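Local coordinates for protein D-alanyl transferase DltD (PDB 6PFX) that probably takes part in loading D-alanine onto lipoteichoic acid in the cell wall of a Gram-positive bacterium, as a membrane-associated member of the DltD family, at residues A[268-273]-A[385-390]; A[102-107]-A[292-297]. All blocks are in the same frame, centred on the assembly; numbering follows the deposited sequence.

Contact 1. Residues A[268-273]-A[385-390]; sequences FSPEFS and SWQHQI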
loop_
_atom_site.group_PDB
_atom_site.type_symbol
_atom_site.label_atom_id
_atom_site.label_comp_id
_atom_site.label_asym_id
_atom_site.label_seq_id
_atom_site.Cartn_x
_atom_site.Cartn_y
_atom_site.Cartn_z
ATOM N N PHE A 268 15.496 0.032 9.354
ATOM C CA PHE A 268 15.172 0.525 10.697
ATOM C C PHE A 268 14.137 1.630 10.569
ATOM O O PHE A 268 14.413 2.654 9.941
ATOM C CB PHE A 268 16.433 1.087 11.386
ATOM C CG PHE A 268 17.592 0.160 11.325
ATOM C CD1 PHE A 268 17.527 -1.081 11.906
ATOM C CD2 PHE A 268 18.735 0.507 10.635
ATOM C CE1 PHE A 268 18.591 -1.956 11.807
ATOM C CE2 PHE A 268 19.794 -0.354 10.549
ATOM C CZ PHE A 268 19.724 -1.588 11.120
ATOM N N SER A 269 12.946 1.440 11.154
ATOM C CA SER A 269 11.924 2.455 10.917
ATOM C C SER A 269 10.716 2.274 11.815
ATOM O O SER A 269 10.354 1.131 12.111
ATOM C CB SER A 269 11.412 2.308 9.473
ATOM O OG SER A 269 10.487 3.316 9.113
ATOM N N PRO A 270 10.048 3.362 12.228
ATOM C CA PRO A 270 8.696 3.227 12.793
ATOM C C PRO A 270 7.739 2.559 11.840
ATOM O O PRO A 270 6.735 2.007 12.289
ATOM C CB PRO A 270 8.261 4.678 13.055
ATOM C CG PRO A 270 9.551 5.453 13.125
ATOM C CD PRO A 270 10.491 4.769 12.181
ATOM N N GLU A 271 8.019 2.582 10.534
ATOM C CA GLU A 271 7.109 1.987 9.564
ATOM C C GLU A 271 6.888 0.495 9.803
ATOM O O GLU A 271 5.838 -0.038 9.422
ATOM C CB GLU A 271 7.629 2.214 8.142
ATOM C CG GLU A 271 6.668 1.712 7.051
ATOM C CD GLU A 271 5.443 2.591 6.787
ATOM O OE1 GLU A 271 5.414 3.772 7.187
ATOM O OE2 GLU A 271 4.496 2.086 6.135
ATOM N N PHE A 272 7.867 -0.205 10.387
ATOM C CA PHE A 272 7.664 -1.619 10.683
ATOM C C PHE A 272 6.519 -1.795 11.665
ATOM O O PHE A 272 5.757 -2.760 11.579
ATOM C CB PHE A 272 8.942 -2.248 11.243
ATOM C CG PHE A 272 10.004 -2.461 10.204
ATOM C CD1 PHE A 272 9.936 -3.530 9.330
ATOM C CD2 PHE A 272 11.048 -1.571 10.085
ATOM C CE1 PHE A 272 10.889 -3.711 8.362
ATOM C CE2 PHE A 272 12.005 -1.754 9.120
ATOM C CZ PHE A 272 11.922 -2.826 8.260
ATOM N N SER A 273 6.391 -0.870 12.614
ATOM C CA SER A 273 5.311 -0.929 13.594
ATOM C C SER A 273 4.004 -0.367 13.037
ATOM O O SER A 273 2.931 -0.895 13.356
ATOM C CB SER A 273 5.775 -0.258 14.884
ATOM O OG SER A 273 6.892 -0.963 15.424
ATOM N N SER A 385 12.232 -2.016 19.835
ATOM C CA SER A 385 13.215 -3.062 19.598
ATOM C C SER A 385 13.067 -3.623 18.195
ATOM O O SER A 385 14.050 -3.770 17.463
ATOM C CB SER A 385 13.042 -4.170 20.620
ATOM O OG SER A 385 13.920 -5.249 20.358
ATOM N N TRP A 386 11.836 -3.953 17.804
ATOM C CA TRP A 386 11.611 -4.452 16.454
ATOM C C TRP A 386 11.975 -3.402 15.405
ATOM O O TRP A 386 12.616 -3.716 14.392
ATOM C CB TRP A 386 10.159 -4.920 16.286
ATOM C CG TRP A 386 9.934 -5.377 14.867
ATOM C CD1 TRP A 386 9.142 -4.793 13.923
ATOM C CD2 TRP A 386 10.592 -6.465 14.219
ATOM N NE1 TRP A 386 9.252 -5.463 12.728
ATOM C CE2 TRP A 386 10.127 -6.506 12.888
ATOM C CE3 TRP A 386 11.511 -7.427 14.644
ATOM C CZ2 TRP A 386 10.563 -7.462 11.973
ATOM C CZ3 TRP A 386 11.942 -8.370 13.743
ATOM C CH2 TRP A 386 11.444 -8.404 12.426
ATOM N N GLN A 387 11.566 -2.151 15.620
ATOM C CA GLN A 387 11.881 -1.093 14.666
ATOM C C GLN A 387 13.380 -1.008 14.405
ATOM O O GLN A 387 13.809 -0.761 13.271
ATOM C CB GLN A 387 11.337 0.240 15.179
ATOM C CG GLN A 387 9.823 0.302 15.273
ATOM C CD GLN A 387 9.327 1.512 16.047
ATOM O OE1 GLN A 387 9.931 2.581 16.013
ATOM N NE2 GLN A 387 8.225 1.341 16.753
ATOM N N HIS A 388 14.194 -1.248 15.436
ATOM C CA HIS A 388 15.643 -1.130 15.345
ATOM C C HIS A 388 16.350 -2.463 15.097
ATOM O O HIS A 388 17.583 -2.489 15.015
ATOM C CB HIS A 388 16.195 -0.511 16.640
ATOM C CG HIS A 388 15.614 0.827 16.979
ATOM N ND1 HIS A 388 15.189 1.722 16.020
ATOM C CD2 HIS A 388 15.401 1.427 18.174
ATOM C CE1 HIS A 388 14.737 2.814 16.611
ATOM N NE2 HIS A 388 14.852 2.660 17.916
ATOM N N GLN A 389 15.602 -3.555 14.941
ATOM C CA GLN A 389 16.189 -4.888 14.869
ATOM C C GLN A 389 16.997 -5.055 13.589
ATOM O O GLN A 389 16.488 -4.816 12.493
ATOM C CB GLN A 389 15.061 -5.927 14.885
ATOM C CG GLN A 389 15.476 -7.346 14.494
ATOM C CD GLN A 389 15.845 -8.206 15.681
ATOM O OE1 GLN A 389 15.114 -8.272 16.668
ATOM N NE2 GLN A 389 16.974 -8.887 15.583
ATOM N N ILE A 390 18.233 -5.520 13.728
ATOM C CA ILE A 390 19.056 -5.860 12.558
ATOM C C ILE A 390 18.600 -7.199 12.015
ATOM O O ILE A 390 18.460 -8.161 12.787
ATOM C CB ILE A 390 20.538 -5.891 12.950
ATOM C CG1 ILE A 390 20.938 -4.551 13.569
ATOM C CG2 ILE A 390 21.388 -6.213 11.729
ATOM C CD1 ILE A 390 22.400 -4.474 14.028
#
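Gln387 meets 268-273 with both its backbone carbonyl and its side chain, and two hydrogen bonds cross here. Ser269 N donates to Gln387 O over 3.2 Å, tilted from the carbonyl plane and clearly bent (141° at the hydrogen). The same oxygen takes a CA-H...O contact from Phe268 CA, also at 3.2 Å. At the other end, Gln387 NE2 reaches Ser273 OG at 3.0 Å, the hydroxyl oxygen lying somewhat out of the Gln387 amide plane. Gln387 CG lies anti to its own carbonyl carbon (chi1 -65°) and the chain runs on extended, carrying the amide past Pro270, whose CA sits 3.5 Å from Gln387 OE1. Ser273 OG is also bonded to Phe381 O, just ahead of helix 384-388.

Ser269 precedes the turn into helix 271-284, and its OG makes a capping bond, accepting from Glu271 N at 2.9 Å; it has a further bond to Val108 O. The contact thus sets the C-terminal helix 384-388 against the beginning of a helix of what is probably an SGNH-hydrolase-like fold.

Three rings pack here. Phe268 sets CE1 3.4 Å from His388 O, with Gln389 O at the ring edge, and makes an apolar contact from CE1 to Ile390 CG1. Phe272 lays CB against the pyrrole part of Trp386, 3.6 Å from NE1; the two ring planes stand at 84° in an oblique pairing. Trp386 NE1 bonds to Gln321 OE1, and Lys317 makes cation-pi contacts with both Phe272 and Trp386 while bonding to Trp386 O and Gln389 O.

Contact 2. Residues A[102-107]-A[292-297]; sequences ISPQWF and IIPPVN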
loop_
_atom_site.group_PDB
_atom_site.type_symbol
_atom_site.label_atom_id
_atom_site.label_comp_id
_atom_site.label_asym_id
_atom_site.label_seq_id
_atom_site.Cartn_x
_atom_site.Cartn_y
_atom_site.Cartn_z
ATOM N N ILE A 102 4.162 -3.600 -0.809
ATOM C CA ILE A 102 5.017 -3.054 0.246
ATOM C C ILE A 102 6.166 -2.297 -0.419
ATOM O O ILE A 102 7.033 -2.918 -1.038
ATOM C CB ILE A 102 5.608 -4.185 1.099
ATOM C CG1 ILE A 102 4.528 -5.082 1.696
ATOM C CG2 ILE A 102 6.486 -3.616 2.231
ATOM C CD1 ILE A 102 5.081 -6.309 2.408
ATOM N N SER A 103 6.225 -0.971 -0.259
ATOM C CA SER A 103 7.354 -0.205 -0.806
ATOM C C SER A 103 8.511 -0.169 0.188
ATOM O O SER A 103 8.332 0.331 1.303
ATOM C CB SER A 103 6.929 1.224 -1.122
ATOM O OG SER A 103 5.983 1.265 -2.168
ATOM N N PRO A 104 9.709 -0.641 -0.172
ATOM C CA PRO A 104 10.849 -0.518 0.761
ATOM C C PRO A 104 11.116 0.922 1.200
ATOM O O PRO A 104 11.508 1.152 2.356
ATOM C CB PRO A 104 12.008 -1.135 -0.045
ATOM C CG PRO A 104 11.311 -2.097 -1.038
ATOM C CD PRO A 104 10.079 -1.330 -1.426
ATOM N N GLN A 105 10.844 1.899 0.322
ATOM C CA GLN A 105 11.164 3.294 0.602
ATOM C C GLN A 105 10.308 3.882 1.711
ATOM O O GLN A 105 10.640 4.945 2.246
ATOM C CB GLN A 105 10.971 4.148 -0.651
ATOM C CG GLN A 105 11.806 3.712 -1.825
ATOM C CD GLN A 105 11.268 2.458 -2.498
ATOM O OE1 GLN A 105 10.062 2.173 -2.448
ATOM N NE2 GLN A 105 12.165 1.681 -3.099
ATOM N N TRP A 106 9.214 3.225 2.073
ATOM C CA TRP A 106 8.456 3.712 3.207
ATOM C C TRP A 106 9.252 3.619 4.499
ATOM O O TRP A 106 8.989 4.370 5.444
ATOM C CB TRP A 106 7.224 2.850 3.414
ATOM C CG TRP A 106 6.163 2.932 2.386
ATOM C CD1 TRP A 106 6.044 3.835 1.367
ATOM C CD2 TRP A 106 5.044 2.053 2.283
ATOM N NE1 TRP A 106 4.893 3.573 0.646
ATOM C CE2 TRP A 106 4.271 2.476 1.189
ATOM C CE3 TRP A 106 4.620 0.944 3.021
ATOM C CZ2 TRP A 106 3.089 1.823 0.816
ATOM C CZ3 TRP A 106 3.458 0.296 2.648
ATOM C CH2 TRP A 106 2.709 0.732 1.555
ATOM N N PHE A 107 10.182 2.673 4.571
ATOM C CA PHE A 107 10.799 2.256 5.825
ATOM C C PHE A 107 12.054 3.050 6.137
ATOM O O PHE A 107 13.106 2.511 6.458
ATOM C CB PHE A 107 11.055 0.758 5.757
ATOM C CG PHE A 107 9.773 -0.063 5.691
ATOM C CD1 PHE A 107 9.051 -0.213 4.502
ATOM C CD2 PHE A 107 9.273 -0.650 6.841
ATOM C CE1 PHE A 107 7.855 -0.954 4.479
ATOM C CE2 PHE A 107 8.112 -1.385 6.824
ATOM C CZ PHE A 107 7.398 -1.547 5.634
ATOM N N ILE A 292 3.365 -8.043 -2.159
ATOM C CA ILE A 292 4.322 -7.888 -3.259
ATOM C C ILE A 292 5.410 -6.926 -2.800
ATOM O O ILE A 292 5.105 -5.825 -2.324
ATOM C CB ILE A 292 3.622 -7.381 -4.542
ATOM C CG1 ILE A 292 2.502 -8.358 -4.922
ATOM C CG2 ILE A 292 4.639 -7.166 -5.681
ATOM C CD1 ILE A 292 1.549 -7.880 -6.005
ATOM N N ILE A 293 6.672 -7.336 -2.962
ATOM C CA ILE A 293 7.830 -6.528 -2.594
ATOM C C ILE A 293 8.607 -6.239 -3.870
ATOM O O ILE A 293 9.221 -7.157 -4.437
ATOM C CB ILE A 293 8.759 -7.262 -1.625
ATOM C CG1 ILE A 293 7.984 -7.781 -0.418
ATOM C CG2 ILE A 293 9.825 -6.286 -1.154
ATOM C CD1 ILE A 293 8.802 -8.607 0.571
ATOM N N PRO A 294 8.578 -5.011 -4.372
ATOM C CA PRO A 294 9.270 -4.699 -5.622
ATOM C C PRO A 294 10.747 -4.469 -5.386
ATOM O O PRO A 294 11.168 -4.116 -4.275
ATOM C CB PRO A 294 8.616 -3.382 -6.063
ATOM C CG PRO A 294 8.307 -2.715 -4.730
ATOM C CD PRO A 294 7.784 -3.869 -3.884
ATOM N N PRO A 295 11.549 -4.604 -6.426
ATOM C CA PRO A 295 12.969 -4.268 -6.350
ATOM C C PRO A 295 13.179 -2.780 -6.598
ATOM O O PRO A 295 12.249 -2.015 -6.813
ATOM C CB PRO A 295 13.544 -5.046 -7.528
ATOM C CG PRO A 295 12.436 -4.951 -8.553
ATOM C CD PRO A 295 11.156 -5.088 -7.762
ATOM N N VAL A 296 14.447 -2.381 -6.573
ATOM C CA VAL A 296 14.884 -1.102 -7.117
ATOM C C VAL A 296 15.744 -1.411 -8.329
ATOM O O VAL A 296 16.600 -2.300 -8.266
ATOM C CB VAL A 296 15.672 -0.272 -6.092
ATOM C CG1 VAL A 296 16.224 0.969 -6.774
ATOM C CG2 VAL A 296 14.781 0.088 -4.937
ATOM N N ASN A 297 15.449 -0.743 -9.446
ATOM C CA ASN A 297 16.188 -0.826 -10.698
ATOM C C ASN A 297 17.682 -0.830 -10.430
ATOM O O ASN A 297 18.221 0.123 -9.864
ATOM C CB ASN A 297 15.777 0.412 -11.516
ATOM C CG ASN A 297 16.459 0.494 -12.867
ATOM O OD1 ASN A 297 17.555 -0.023 -13.054
ATOM N ND2 ASN A 297 15.826 1.196 -13.809
HETATM O O HOH W 1 11.267 -0.095 -5.000
#
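Two torsions carry the end of Gln105 to Val296: CG stands anti to the carbonyl carbon (chi1 -59°), and a bend at chi2 (75°) swings the amide across, bringing NE2 to 3.6 Å from Val296 CG2. That methyl likewise lies anti to its own carbonyl carbon, and the two side chains pass at a slant. The amide nitrogen also donates to a water 2.8 Å away, which in turn donates to Pro295 O, a bridge joining the two loops beside the methyl contact.

Deeper in, one direct bond ties the backbones: Ile102 N to Ile292 O at 2.9 Å, nearly straight. The carbonyl of Ile102 itself has no such partner. Ile102 O is buried without a hydrogen bond in the model and faces Pro294 CD at 3.1 Å, where a proline has no N-H to offer. Pro294 also meets Pro104, the rings set obliquely with CG of Pro294 4.0 Å from CD of Pro104. Ile102 and Ile293 meet more loosely through CD1 and CG1, and helix 308-323 covers them with Phe314 and Ile318, respectively.

Ile292 also pairs with Phe100, so the Ile102 bond carries parallel strand pairing just beyond the end of strand 97-101. Both segments then leave the sheet as loops at the C-terminal ends of neighbouring parallel strands, where active sites of alpha/beta folds commonly lie, consistent with the SGNH-hydrolase clan.

How the contacts relate
Contacts 1 and 2 have centres about 16 Å apart and touch directly. Glu271 OE2 comes within 3.3 Å of Trp106 CE3, Glu271 CG within 3.4 Å of Phe107 CE2, and Phe272 CZ within 3.7 Å of Phe107 CD2. Phe314 of helix 308-323 packs against residues of both contacts and so bridges them. Helix 271-284 leads directly into strand 288-293, linking the contacts along the chain. Contact 2 is the deeper, and Gln105 lies near, without touching, Ser46, Asp345 and His348, whose geometry resembles a catalytic triad; contact 1 lies farther out, its centre about 18 Å from the chain centre.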